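Local coordinates for variant surface glycoprotein MITAT 1.1 (Trypanosoma brucei brucei, PDB 5LY9) that packs densely with its copies into a coat over the trypanosome surface, which the parasite changes for antigenically distinct versions to evade host immunity, at residues A[213-218]-A[244-249]; A[49-54]-A[348-353]. All coordinates share one frame; numbering follows the deposited sequence.

Contact 1 of 2, residues A[213-218]-A[244-249]; sequences VLAGYM and PAWHEA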
# COMPACT_ATOMS: atom_id res chain seq x y z
N VAL A 213 -19.99 6.54 19.34
CA VAL A 213 -19.10 5.37 19.42
C VAL A 213 -19.17 4.63 18.08
O VAL A 213 -19.89 5.04 17.17
CB VAL A 213 -19.41 4.49 20.62
CG1 VAL A 213 -19.24 5.28 21.92
CG2 VAL A 213 -20.80 3.86 20.53
N LEU A 214 -18.41 3.55 17.96
CA LEU A 214 -18.30 2.81 16.69
C LEU A 214 -17.92 3.80 15.58
O LEU A 214 -18.57 3.83 14.49
CB LEU A 214 -19.56 2.00 16.38
CG LEU A 214 -19.65 0.65 17.13
CD1 LEU A 214 -21.06 0.16 17.25
CD2 LEU A 214 -18.77 -0.42 16.50
N ALA A 215 -16.95 4.67 15.87
CA ALA A 215 -16.48 5.69 14.91
C ALA A 215 -17.60 6.53 14.29
O ALA A 215 -17.58 6.92 13.14
CB ALA A 215 -15.62 5.02 13.85
N GLY A 216 -18.58 6.86 15.12
CA GLY A 216 -19.67 7.73 14.72
C GLY A 216 -20.96 7.04 14.30
O GLY A 216 -21.96 7.69 14.05
N TYR A 217 -20.97 5.74 14.16
CA TYR A 217 -22.16 5.04 13.73
C TYR A 217 -23.24 5.05 14.79
O TYR A 217 -24.45 5.22 14.48
CB TYR A 217 -21.79 3.58 13.38
CG TYR A 217 -22.89 2.63 13.12
CD1 TYR A 217 -23.94 2.96 12.25
CD2 TYR A 217 -22.88 1.38 13.66
CE1 TYR A 217 -24.95 2.05 12.01
CE2 TYR A 217 -23.88 0.47 13.42
CZ TYR A 217 -24.90 0.75 12.55
OH TYR A 217 -25.93 -0.15 12.32
N MET A 218 -22.82 4.87 16.05
CA MET A 218 -23.74 4.66 17.16
C MET A 218 -23.73 5.86 18.09
O MET A 218 -22.67 6.36 18.43
CB MET A 218 -23.44 3.39 17.97
CG MET A 218 -24.32 3.24 19.22
SD MET A 218 -23.86 1.76 20.19
CE MET A 218 -24.81 0.72 19.30
N PRO A 244 -16.56 10.16 9.77
CA PRO A 244 -15.47 10.23 8.77
C PRO A 244 -14.82 8.89 8.48
O PRO A 244 -14.46 8.69 7.33
CB PRO A 244 -14.45 11.22 9.36
CG PRO A 244 -14.84 11.34 10.75
CD PRO A 244 -16.32 11.11 10.88
N ALA A 245 -14.51 8.06 9.46
CA ALA A 245 -13.85 6.79 9.13
C ALA A 245 -14.69 5.92 8.19
O ALA A 245 -14.13 5.18 7.36
CB ALA A 245 -13.47 6.01 10.37
N TRP A 246 -16.02 5.98 8.33
CA TRP A 246 -16.95 5.22 7.48
C TRP A 246 -16.99 5.81 6.08
O TRP A 246 -16.93 5.07 5.12
CB TRP A 246 -18.35 5.22 8.07
CG TRP A 246 -18.40 4.56 9.41
CD1 TRP A 246 -18.12 5.10 10.62
CD2 TRP A 246 -18.84 3.23 9.67
NE1 TRP A 246 -18.37 4.20 11.62
CE2 TRP A 246 -18.82 3.04 11.06
CE3 TRP A 246 -19.24 2.18 8.86
CZ2 TRP A 246 -19.19 1.80 11.65
CZ3 TRP A 246 -19.58 0.98 9.45
CH2 TRP A 246 -19.56 0.79 10.80
N HIS A 247 -17.04 7.12 5.98
CA HIS A 247 -16.96 7.74 4.67
C HIS A 247 -15.63 7.41 4.01
O HIS A 247 -15.61 7.11 2.81
CB HIS A 247 -17.04 9.26 4.81
CG HIS A 247 -17.02 9.96 3.50
ND1 HIS A 247 -15.86 10.21 2.83
CD2 HIS A 247 -18.02 10.34 2.68
CE1 HIS A 247 -16.14 10.78 1.66
NE2 HIS A 247 -17.44 10.93 1.58
N GLU A 248 -14.52 7.44 4.77
CA GLU A 248 -13.23 7.22 4.21
C GLU A 248 -13.03 5.80 3.67
O GLU A 248 -12.55 5.62 2.56
CB GLU A 248 -12.13 7.57 5.23
CG GLU A 248 -10.74 7.23 4.73
CD GLU A 248 -10.24 8.06 3.54
OE1 GLU A 248 -10.87 9.04 3.11
OE2 GLU A 248 -9.16 7.73 3.05
N ALA A 249 -13.46 4.77 4.42
CA ALA A 249 -13.39 3.39 3.86
C ALA A 249 -14.25 3.23 2.63
O ALA A 249 -13.83 2.58 1.69
CB ALA A 249 -13.75 2.35 4.87
O HOH W 1 -15.40 8.28 12.17

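Contact 2 of 2, residues A[49-54]-A[348-353]; sequences VSIYLA and DILSNY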
# COMPACT_ATOMS: atom_id res chain seq x y z
N VAL A 49 9.88 -6.85 -29.18
CA VAL A 49 9.95 -6.10 -30.47
C VAL A 49 11.33 -5.51 -30.64
O VAL A 49 11.90 -5.56 -31.73
CB VAL A 49 8.83 -5.06 -30.63
CG1 VAL A 49 8.87 -4.49 -32.01
CG2 VAL A 49 7.43 -5.67 -30.37
N SER A 50 11.92 -4.98 -29.56
CA SER A 50 13.28 -4.41 -29.62
C SER A 50 14.33 -5.43 -30.04
O SER A 50 15.24 -5.13 -30.84
CB SER A 50 13.72 -3.83 -28.30
OG SER A 50 12.83 -2.81 -27.81
N ILE A 51 14.24 -6.64 -29.49
CA ILE A 51 15.15 -7.69 -29.82
C ILE A 51 15.01 -8.10 -31.30
O ILE A 51 15.99 -8.26 -32.01
CB ILE A 51 14.89 -8.94 -28.90
CG1 ILE A 51 15.32 -8.68 -27.45
CG2 ILE A 51 15.57 -10.17 -29.52
CD1 ILE A 51 14.62 -9.58 -26.42
N TYR A 52 13.76 -8.23 -31.76
CA TYR A 52 13.52 -8.60 -33.16
C TYR A 52 14.18 -7.54 -34.07
O TYR A 52 14.83 -7.86 -35.09
CB TYR A 52 12.05 -8.62 -33.45
CG TYR A 52 11.76 -9.09 -34.85
CD1 TYR A 52 11.75 -8.22 -35.88
CD2 TYR A 52 11.41 -10.43 -35.07
CE1 TYR A 52 11.50 -8.69 -37.19
CE2 TYR A 52 11.10 -10.89 -36.35
CZ TYR A 52 11.16 -10.02 -37.39
OH TYR A 52 10.90 -10.47 -38.68
N LEU A 53 13.97 -6.27 -33.76
CA LEU A 53 14.57 -5.22 -34.56
C LEU A 53 16.06 -5.26 -34.53
O LEU A 53 16.73 -5.04 -35.58
CB LEU A 53 14.11 -3.87 -34.08
CG LEU A 53 12.66 -3.55 -34.40
CD1 LEU A 53 12.13 -2.43 -33.51
CD2 LEU A 53 12.56 -3.15 -35.84
N ALA A 54 16.63 -5.43 -33.33
CA ALA A 54 18.09 -5.50 -33.26
C ALA A 54 18.68 -6.66 -34.02
O ALA A 54 19.79 -6.53 -34.59
CB ALA A 54 18.54 -5.55 -31.83
N ASP A 348 18.65 -9.15 -20.80
CA ASP A 348 19.94 -9.74 -21.17
C ASP A 348 20.01 -10.00 -22.71
O ASP A 348 21.04 -9.72 -23.37
CB ASP A 348 20.12 -11.12 -20.51
CG ASP A 348 20.49 -11.07 -19.05
OD1 ASP A 348 20.65 -9.99 -18.43
OD2 ASP A 348 20.58 -12.22 -18.48
N ILE A 349 18.94 -10.57 -23.28
CA ILE A 349 18.94 -10.86 -24.70
C ILE A 349 19.07 -9.54 -25.52
O ILE A 349 19.84 -9.48 -26.49
CB ILE A 349 17.67 -11.64 -25.11
CG1 ILE A 349 17.72 -13.09 -24.53
CG2 ILE A 349 17.55 -11.73 -26.60
CD1 ILE A 349 16.35 -13.72 -24.39
N LEU A 350 18.31 -8.54 -25.16
CA LEU A 350 18.41 -7.25 -25.83
C LEU A 350 19.81 -6.68 -25.71
O LEU A 350 20.36 -6.18 -26.72
CB LEU A 350 17.40 -6.26 -25.39
CG LEU A 350 17.44 -4.91 -26.11
CD1 LEU A 350 17.26 -5.14 -27.63
CD2 LEU A 350 16.36 -4.01 -25.57
N SER A 351 20.38 -6.76 -24.52
CA SER A 351 21.75 -6.24 -24.34
C SER A 351 22.75 -6.90 -25.30
O SER A 351 23.57 -6.23 -25.90
CB SER A 351 22.17 -6.44 -22.91
OG SER A 351 21.27 -5.78 -22.00
N ASN A 352 22.66 -8.22 -25.41
CA ASN A 352 23.56 -8.99 -26.25
C ASN A 352 23.32 -8.59 -27.72
O ASN A 352 24.28 -8.37 -28.47
CB ASN A 352 23.30 -10.48 -26.03
CG ASN A 352 24.44 -11.34 -26.46
OD1 ASN A 352 24.58 -12.48 -26.04
ND2 ASN A 352 25.24 -10.82 -27.37
N TYR A 353 22.07 -8.48 -28.14
CA TYR A 353 21.83 -8.12 -29.58
C TYR A 353 22.17 -6.70 -29.89
O TYR A 353 22.52 -6.49 -31.03
CB TYR A 353 20.41 -8.42 -30.09
CG TYR A 353 20.23 -9.85 -30.47
CD1 TYR A 353 20.85 -10.38 -31.60
CD2 TYR A 353 19.43 -10.68 -29.72
CE1 TYR A 353 20.67 -11.71 -31.93
CE2 TYR A 353 19.29 -12.02 -30.01
CZ TYR A 353 19.88 -12.52 -31.15
OH TYR A 353 19.67 -13.84 -31.47

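Contact 1 of 2, residues A[213-218]-A[244-249]
The indole of Trp246 lies against the turn 214-217. Its pyrrole edge faces the carbonyls of Leu214 and Ala215, close to the plane of the indole, while its benzo ring meets the Tyr217 ring obliquely, with the planes at 50°. NE1 of Trp246 donates to the carbonyl O of Leu214 at 2.9 Å, and the N-H...O angle is 150°. The oxygen sits nearly in the plane of the indole. The same oxygen also accepts the backbone N-H of Tyr217, so two donors grip it. CD1 of Trp246 meets the O of Ala215 at 3.2 Å, again at the ring edge. A water joins the backbones here: it donates to Ala215 O at 2.7 Å and accepts from Ala245 N at 2.9 Å.

The methyl of Ala215 points at the helix, with CB 3.6 Å from Trp246 NE1 and 4.2 Å from Ala245 CB. Tyr217 meets the indole through its root, CB lying 3.6 Å from Trp246 CZ2. With CG anti to the backbone N (chi1 171°), the phenol extends past the indole, and its hydroxyl hydrogen-bonds to the carbonyl of Gln171.

A classic beta bulge, with Tyr217 and Met218 opposite Val213, lies where the hairpin of strands 211-213 and 218-220 closes. In the second subunit, Glu107 accepts hydrogen bonds from the backbone N-H groups of Leu214 and Ala215. Trp246 comes from the first turn of helix 244-254. It packs against this turn of the hairpin, Leu14 and Leu17 of helix 8-21, and Leu101 of helix 62-114.

Contact 2 of 2, residues A[49-54]-A[348-353]
Ile51 is the main bump of segment 49-54, and it fits against Ile349, Leu350 and Tyr353 of segment 348-353. Its CD1 tip presses on CG2 of Ile349 at 3.6 Å. Its CG1 lies along the start of Leu350, 3.8 Å from CB of that residue. Its CG2 branch is anti to the backbone N, which carries it to the ring of Tyr353, where it meets CD2 at 3.9 Å. The Ile51 and Tyr353 side chains cross at about a right angle.

The two segments run nearly parallel, with their axes 9.2 Å apart at closest approach and crossing at 22°. They belong to helices 24-55 and 343-367, part of the elongated helical bundle of the N-terminal domain of this A-type VSG. No hydrogen bond links the segments, and the fit rests mainly on apolar side chains.

Leu350 is the bump from the other side. Both its methyls face Ser50, with CD2 3.8 Å from Ser50 CB and CD1 3.8 Å from Ser50 O. The hydroxyl of Ser50 bonds to the carbonyl of Glu46 in its own helix. One turn on, small Ala54 gives a shallow place for the base of Tyr353: CB to CB is 3.8 Å. The Tyr353 side chain also packs on Pro325 and Ile328. Asp348, whose CB points away from segment 49-54, forms a salt bridge with Arg74 of the second subunit.

Overall arrangement
Both contacts are buried, and both also touch the second subunit, but they lie on opposite sides of the chain's centre. The centres of contact 1 and contact 2 are about 55 Å apart. They share no segment, though helix 62-114 touches both regions. Contact 1 joins a hairpin turn to the start of a short helix, and its chemistry is mixed: an indole N-H bond, a water bridge and some apolar packing. Contact 2 joins two long helices and is mainly apolar, with no hydrogen bond between its segments. It brings together parts of the chain almost 300 residues apart, and contact 1 is nested within the loop that it closes.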